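Local coordinates for early transcribed membrane protein 13 (Plasmodium falciparum, PDB 2VWA), which is of formally unknown function but binds phosphatidylethanolamine through its soluble domain, the part present here, and is linked to liver-stage development of the malaria parasite, at residues Lys22-Asn25 / Asn26-Ile30; Tyr56-Lys59 / Phe60-Leu64. One frame throughout, in Å; residues are numbered along the deposited sequence.

Contact 1: Lys22-Asn25 / Asn26-Ile30; sequences KRYN and NFVDI
Two groups grip the carbonyl oxygen of Arg-23: the backbone N-H of Phe-27, with N to O at 2.9 Å and a nearly straight approach of 164°, and a water that donates to the same oxygen. That water also lies only 2.4 Å from ND2 of Asn-26, too short to be taken literally, so this second link is doubtful. Regular alpha-helical i to i+4 bonds continue on either side, among them Val-28 N to Tyr-24 O at 2.9 Å.

The same Tyr-24/Val-28 pair also meets through its side chains. CG2 of Val-28, set beside its own backbone N (CG1 is anti to it, chi1 167°), reaches over one face of the Tyr-24 ring as a CH-pi contact, 3.8 Å from the centroid and displaced toward the rim, with CZ at 3.5 Å. Ala-80 of helix 74-99 touches both residues, and Lys-79 makes a cation-pi contact with Tyr-24. The helix is thus amphipathic: its polar side carries the exposed side chains of Asn-25, Asn-26 and Asp-29, while an aromatic-aliphatic patch faces helix 74-99, with the side chain of Tyr-24 about 5 Å from the bound phosphatidylethanolamine.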
ATOM      1  N   LYS A  22      -8.773  10.200  11.842  1.00  6.28           N
ATOM      2  CA  LYS A  22      -7.420  10.276  12.394  1.00  7.36           C
ATOM      3  C   LYS A  22      -6.598   8.965  12.268  1.00  6.58           C
ATOM      4  O   LYS A  22      -5.467   8.966  11.787  1.00  6.54           O
ATOM      5  CB  LYS A  22      -7.450  10.796  13.841  1.00  6.86           C
ATOM      6  CG  LYS A  22      -7.708  12.290  13.929  1.00  7.97           C
ATOM      7  CD  LYS A  22      -7.667  12.801  15.368  1.00 10.93           C
ATOM      8  CE  LYS A  22      -7.786  14.342  15.420  1.00 17.54           C
ATOM      9  NZ  LYS A  22      -9.194  14.786  15.059  1.00 22.01           N
ATOM     10  N   ARG A  23      -7.180   7.855  12.700  1.00  6.59           N
ATOM     11  CA  ARG A  23      -6.574   6.565  12.532  1.00  6.48           C
ATOM     12  C   ARG A  23      -6.369   6.161  11.075  1.00  5.77           C
ATOM     13  O   ARG A  23      -5.301   5.637  10.734  1.00  5.76           O
ATOM     14  CB  ARG A  23      -7.356   5.518  13.287  1.00  6.95           C
ATOM     15  CG  ARG A  23      -6.810   5.415  14.683  1.00 10.58           C
ATOM     16  CD  ARG A  23      -7.712   4.732  15.658  1.00 12.41           C
ATOM     17  NE  ARG A  23      -7.881   3.292  15.465  1.00 16.29           N
ATOM     18  CZ  ARG A  23      -6.937   2.390  15.673  1.00 16.32           C
ATOM     19  NH1 ARG A  23      -5.729   2.776  16.012  1.00 19.72           N
ATOM     20  NH2 ARG A  23      -7.192   1.108  15.524  1.00 15.55           N
ATOM     21  N   TYR A  24      -7.365   6.419  10.232  1.00  4.78           N
ATOM     22  CA  TYR A  24      -7.273   6.136   8.800  1.00  4.02           C
ATOM     23  C   TYR A  24      -6.121   6.923   8.186  1.00  3.92           C
ATOM     24  O   TYR A  24      -5.285   6.333   7.522  1.00  4.51           O
ATOM     25  CB  TYR A  24      -8.564   6.488   8.058  1.00  3.86           C
ATOM     26  CG  TYR A  24      -8.386   6.411   6.571  1.00  4.37           C
ATOM     27  CD1 TYR A  24      -8.450   5.199   5.929  1.00  5.11           C
ATOM     28  CD2 TYR A  24      -8.101   7.544   5.803  1.00  4.28           C
ATOM     29  CE1 TYR A  24      -8.249   5.100   4.592  1.00  4.28           C
ATOM     30  CE2 TYR A  24      -7.889   7.445   4.447  1.00  2.00           C
ATOM     31  CZ  TYR A  24      -7.969   6.214   3.856  1.00  4.21           C
ATOM     32  OH  TYR A  24      -7.787   6.024   2.497  1.00  7.57           O
ATOM     33  N   ASN A  25      -6.068   8.233   8.417  1.00  2.95           N
ATOM     34  CA  ASN A  25      -5.018   9.064   7.822  1.00  3.61           C
ATOM     35  C   ASN A  25      -3.634   8.687   8.308  1.00  4.14           C
ATOM     36  O   ASN A  25      -2.687   8.711   7.529  1.00  5.44           O
ATOM     37  CB  ASN A  25      -5.223  10.574   8.052  1.00  2.63           C
ATOM     38  CG  ASN A  25      -6.394  11.171   7.260  1.00  4.64           C
ATOM     39  OD1 ASN A  25      -6.914  12.223   7.652  1.00  9.26           O
ATOM     40  ND2 ASN A  25      -6.822  10.520   6.166  1.00  2.29           N
ATOM     41  N   ASN A  26      -3.503   8.377   9.596  1.00  4.49           N
ATOM     42  CA  ASN A  26      -2.215   8.066  10.152  1.00  4.01           C
ATOM     43  C   ASN A  26      -1.754   6.737   9.553  1.00  4.31           C
ATOM     44  O   ASN A  26      -0.628   6.635   9.092  1.00  5.35           O
ATOM     45  CB  ASN A  26      -2.292   8.035  11.684  1.00  4.12           C
ATOM     46  CG  ASN A  26      -1.137   7.230  12.326  1.00  4.58           C
ATOM     47  OD1 ASN A  26      -0.016   7.725  12.438  1.00  4.14           O
ATOM     48  ND2 ASN A  26      -1.416   5.987  12.726  1.00  2.00           N
ATOM     49  N   PHE A  27      -2.637   5.738   9.532  1.00  4.19           N
ATOM     50  CA  PHE A  27      -2.408   4.452   8.849  1.00  4.17           C
ATOM     51  C   PHE A  27      -1.943   4.618   7.410  1.00  4.67           C
ATOM     52  O   PHE A  27      -1.002   3.971   6.982  1.00  4.84           O
ATOM     53  CB  PHE A  27      -3.697   3.616   8.834  1.00  4.57           C
ATOM     54  CG  PHE A  27      -3.564   2.306   8.096  1.00  5.57           C
ATOM     55  CD1 PHE A  27      -3.090   1.168   8.750  1.00  6.74           C
ATOM     56  CD2 PHE A  27      -3.899   2.208   6.743  1.00  5.11           C
ATOM     57  CE1 PHE A  27      -2.949  -0.057   8.052  1.00  7.06           C
ATOM     58  CE2 PHE A  27      -3.729   0.998   6.042  1.00  5.84           C
ATOM     59  CZ  PHE A  27      -3.258  -0.141   6.713  1.00  2.77           C
ATOM     60  N   VAL A  28      -2.617   5.475   6.653  1.00  4.97           N
ATOM     61  CA  VAL A  28      -2.245   5.695   5.267  1.00  5.23           C
ATOM     62  C   VAL A  28      -0.849   6.310   5.203  1.00  5.80           C
ATOM     63  O   VAL A  28      -0.052   5.941   4.342  1.00  6.23           O
ATOM     64  CB  VAL A  28      -3.319   6.528   4.489  1.00  5.32           C
ATOM     65  CG1 VAL A  28      -2.786   7.033   3.153  1.00  5.12           C
ATOM     66  CG2 VAL A  28      -4.576   5.696   4.263  1.00  2.76           C
ATOM     67  N   ASP A  29      -0.529   7.185   6.146  1.00  5.96           N
ATOM     68  CA  ASP A  29       0.809   7.756   6.189  1.00  6.79           C
ATOM     69  C   ASP A  29       1.826   6.656   6.314  1.00  6.15           C
ATOM     70  O   ASP A  29       2.781   6.619   5.577  1.00  6.97           O
ATOM     71  CB  ASP A  29       0.984   8.735   7.354  1.00  6.69           C
ATOM     72  CG  ASP A  29       0.290  10.039   7.111  1.00  9.94           C
ATOM     73  OD1 ASP A  29       0.229  10.484   5.931  1.00 13.38           O
ATOM     74  OD2 ASP A  29      -0.193  10.623   8.102  1.00 13.22           O
ATOM     75  N   ILE A  30       1.611   5.775   7.278  1.00  6.31           N
ATOM     76  CA  ILE A  30       2.514   4.671   7.560  1.00  5.81           C
ATOM     77  C   ILE A  30       2.610   3.725   6.340  1.00  6.17           C
ATOM     78  O   ILE A  30       3.729   3.387   5.930  1.00  6.72           O
ATOM     79  CB  ILE A  30       2.051   3.893   8.828  1.00  5.57           C
ATOM     80  CG1 ILE A  30       2.147   4.801  10.067  1.00  5.17           C
ATOM     81  CG2 ILE A  30       2.860   2.602   8.989  1.00  4.61           C
ATOM     82  CD1 ILE A  30       1.511   4.235  11.361  1.00  4.65           C
TER
HETATM   83  O   HOH W   1      -3.200   4.326  12.653  1.00  2.00           O

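Contact 2: Tyr56-Lys59 / Phe60-Leu64; sequences YMQK and FVQGL
Tyr-56 and Phe-60 lie side by side on one flank of their helix and point the same way, touching at CE1 of Tyr-56 and CD2 of Phe-60, 4.2 Å apart. The contact is light, and the two ring planes stand nearly perpendicular. Beneath them, Phe-60 N donates to Tyr-56 O over a long 3.3 Å, a more bent bond (146°) than the one two residues further on, from Gln-62 N to Gln-58 O, at 2.9 Å and 162°. A methyl of Val-61 also lies against the backbone: with CG1 anti to its N (chi1 170°), CG2 falls beside that N and rests 3.4 Å from Met-57 O. Met-57 is modelled as selenomethionine.

These residues make helix 54-67 a two-sided packing element of an all-helical domain. The aromatic flank lies against helix 21-41, where both side chains touch Ile-35, whereas Met-57, Gln-58 and Val-61 turn to helix 74-99. Further out, the phenol of Tyr-56 is fixed by a hydrogen bond between its OH and His-38 ND1, and its ring meets His-50 edge-to-face. Lys-59, extended until a bend at its last torsion, carries NZ to a hydrogen bond with the carbonyl oxygen of Lys-8 in the N-terminal region.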
ATOM      1  N   TYR A  56      -0.646  -5.833  -5.885  1.00 20.17           N
ATOM      2  CA  TYR A  56       0.489  -5.441  -5.096  1.00 18.95           C
ATOM      3  C   TYR A  56       0.140  -4.443  -3.984  1.00 20.49           C
ATOM      4  O   TYR A  56       0.586  -4.588  -2.839  1.00 19.94           O
ATOM      5  CB  TYR A  56       1.536  -4.872  -6.029  1.00 17.67           C
ATOM      6  CG  TYR A  56       2.721  -4.232  -5.374  1.00 14.17           C
ATOM      7  CD1 TYR A  56       3.475  -4.917  -4.415  1.00 10.14           C
ATOM      8  CD2 TYR A  56       3.111  -2.945  -5.743  1.00  9.71           C
ATOM      9  CE1 TYR A  56       4.581  -4.325  -3.826  1.00  9.11           C
ATOM     10  CE2 TYR A  56       4.215  -2.346  -5.170  1.00  9.54           C
ATOM     11  CZ  TYR A  56       4.944  -3.036  -4.219  1.00 12.13           C
ATOM     12  OH  TYR A  56       6.038  -2.430  -3.659  1.00 13.88           O
HETATM   13  N   MSE A  57      -0.663  -3.436  -4.293  1.00 21.98           N
HETATM   14  CA  MSE A  57      -1.027  -2.505  -3.242  1.00 25.53           C
HETATM   15  C   MSE A  57      -2.010  -3.082  -2.239  1.00 22.13           C
HETATM   16  O   MSE A  57      -1.880  -2.815  -1.055  1.00 21.05           O
HETATM   17  CB  MSE A  57      -1.483  -1.170  -3.784  1.00 25.01           C
HETATM   18  CG  MSE A  57      -1.544  -1.127  -5.247  1.00 29.44           C
HETATM   19 SE   MSE A  57      -0.760   0.557  -5.784  1.00 38.57          SE
HETATM   20  CE  MSE A  57       0.178   0.005  -7.409  1.00 31.45           C
ATOM     21  N   GLN A  58      -2.957  -3.881  -2.722  1.00 21.03           N
ATOM     22  CA  GLN A  58      -3.891  -4.599  -1.869  1.00 20.45           C
ATOM     23  C   GLN A  58      -3.177  -5.506  -0.874  1.00 18.79           C
ATOM     24  O   GLN A  58      -3.439  -5.445   0.320  1.00 17.83           O
ATOM     25  CB  GLN A  58      -4.850  -5.433  -2.701  1.00 21.40           C
ATOM     26  CG  GLN A  58      -6.087  -4.695  -3.149  1.00 25.83           C
ATOM     27  CD  GLN A  58      -7.324  -5.588  -3.153  1.00 31.55           C
ATOM     28  OE1 GLN A  58      -7.475  -6.448  -4.026  1.00 34.92           O
ATOM     29  NE2 GLN A  58      -8.219  -5.389  -2.172  1.00 31.94           N
ATOM     30  N   LYS A  59      -2.259  -6.330  -1.368  1.00 17.81           N
ATOM     31  CA  LYS A  59      -1.519  -7.253  -0.500  1.00 16.77           C
ATOM     32  C   LYS A  59      -0.818  -6.483   0.588  1.00 15.43           C
ATOM     33  O   LYS A  59      -0.732  -6.953   1.722  1.00 15.49           O
ATOM     34  CB  LYS A  59      -0.518  -8.095  -1.279  1.00 17.08           C
ATOM     35  CG  LYS A  59      -1.127  -9.164  -2.160  1.00 18.16           C
ATOM     36  CD  LYS A  59       0.001  -9.997  -2.714  1.00 23.14           C
ATOM     37  CE  LYS A  59      -0.425 -10.829  -3.900  1.00 25.46           C
ATOM     38  NZ  LYS A  59      -1.122 -12.053  -3.457  1.00 28.79           N
ATOM     39  N   PHE A  60      -0.364  -5.287   0.241  1.00 14.22           N
ATOM     40  CA  PHE A  60       0.299  -4.391   1.192  1.00 13.78           C
ATOM     41  C   PHE A  60      -0.628  -3.803   2.256  1.00 12.87           C
ATOM     42  O   PHE A  60      -0.266  -3.732   3.429  1.00 12.29           O
ATOM     43  CB  PHE A  60       1.023  -3.254   0.466  1.00 13.72           C
ATOM     44  CG  PHE A  60       2.433  -3.141   0.860  1.00 14.76           C
ATOM     45  CD1 PHE A  60       2.790  -2.430   1.998  1.00 15.93           C
ATOM     46  CD2 PHE A  60       3.418  -3.807   0.137  1.00 14.86           C
ATOM     47  CE1 PHE A  60       4.126  -2.363   2.394  1.00 16.43           C
ATOM     48  CE2 PHE A  60       4.751  -3.742   0.538  1.00 15.24           C
ATOM     49  CZ  PHE A  60       5.101  -3.030   1.666  1.00 13.77           C
ATOM     50  N   VAL A  61      -1.814  -3.386   1.837  1.00 11.79           N
ATOM     51  CA  VAL A  61      -2.780  -2.807   2.750  1.00 11.64           C
ATOM     52  C   VAL A  61      -3.320  -3.902   3.690  1.00 12.47           C
ATOM     53  O   VAL A  61      -3.560  -3.653   4.874  1.00 12.47           O
ATOM     54  CB  VAL A  61      -3.936  -2.053   1.984  1.00 11.02           C
ATOM     55  CG1 VAL A  61      -5.059  -1.665   2.924  1.00  8.22           C
ATOM     56  CG2 VAL A  61      -3.393  -0.808   1.266  1.00  8.87           C
ATOM     57  N   GLN A  62      -3.481  -5.112   3.159  1.00 12.82           N
ATOM     58  CA  GLN A  62      -3.961  -6.227   3.956  1.00 13.87           C
ATOM     59  C   GLN A  62      -2.948  -6.711   4.992  1.00 13.98           C
ATOM     60  O   GLN A  62      -3.329  -7.005   6.123  1.00 13.31           O
ATOM     61  CB  GLN A  62      -4.493  -7.365   3.077  1.00 13.59           C
ATOM     62  CG  GLN A  62      -5.864  -6.995   2.504  1.00 14.88           C
ATOM     63  CD  GLN A  62      -6.600  -8.105   1.775  1.00 15.37           C
ATOM     64  OE1 GLN A  62      -7.685  -7.864   1.228  1.00 15.81           O
ATOM     65  NE2 GLN A  62      -6.028  -9.323   1.763  1.00 15.98           N
ATOM     66  N   GLY A  63      -1.673  -6.756   4.599  1.00 14.42           N
ATOM     67  CA  GLY A  63      -0.601  -7.219   5.466  1.00 14.89           C
ATOM     68  C   GLY A  63      -0.429  -6.231   6.586  1.00 15.96           C
ATOM     69  O   GLY A  63      -0.312  -6.585   7.770  1.00 16.78           O
ATOM     70  N   LEU A  64      -0.483  -4.968   6.216  1.00 16.43           N
ATOM     71  CA  LEU A  64      -0.239  -3.897   7.146  1.00 16.64           C
ATOM     72  C   LEU A  64      -1.353  -3.834   8.157  1.00 16.66           C
ATOM     73  O   LEU A  64      -1.099  -3.574   9.327  1.00 17.34           O
ATOM     74  CB  LEU A  64      -0.098  -2.600   6.384  1.00 16.97           C
ATOM     75  CG  LEU A  64       1.021  -1.662   6.770  1.00 19.78           C
ATOM     76  CD1 LEU A  64       2.249  -2.371   7.437  1.00 19.36           C
ATOM     77  CD2 LEU A  64       1.397  -0.931   5.490  1.00 21.53           C
TER

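Overall arrangement
Contact 1 comes first along the chain, near the start of helix 21-41; contact 2 follows on helix 54-67, with helix 44-50 between them. Their centres are 14 Å apart, yet they touch: CZ of Phe-27 packs 4.0 Å from CB of Leu-64, joining the two helices. Helix 74-99 receives side chains from both, so the three longer helices pack against one another. The centre of contact 2 is about 5 Å from that of the chain, the centre of contact 1 about 12 Å. Contact 1 thus lies on a helix that lines the lipid pocket, whereas contact 2, the side chain of Val-61 being about 10 Å from the bound phosphatidylethanolamine, is consistent with a place in the helical core behind it.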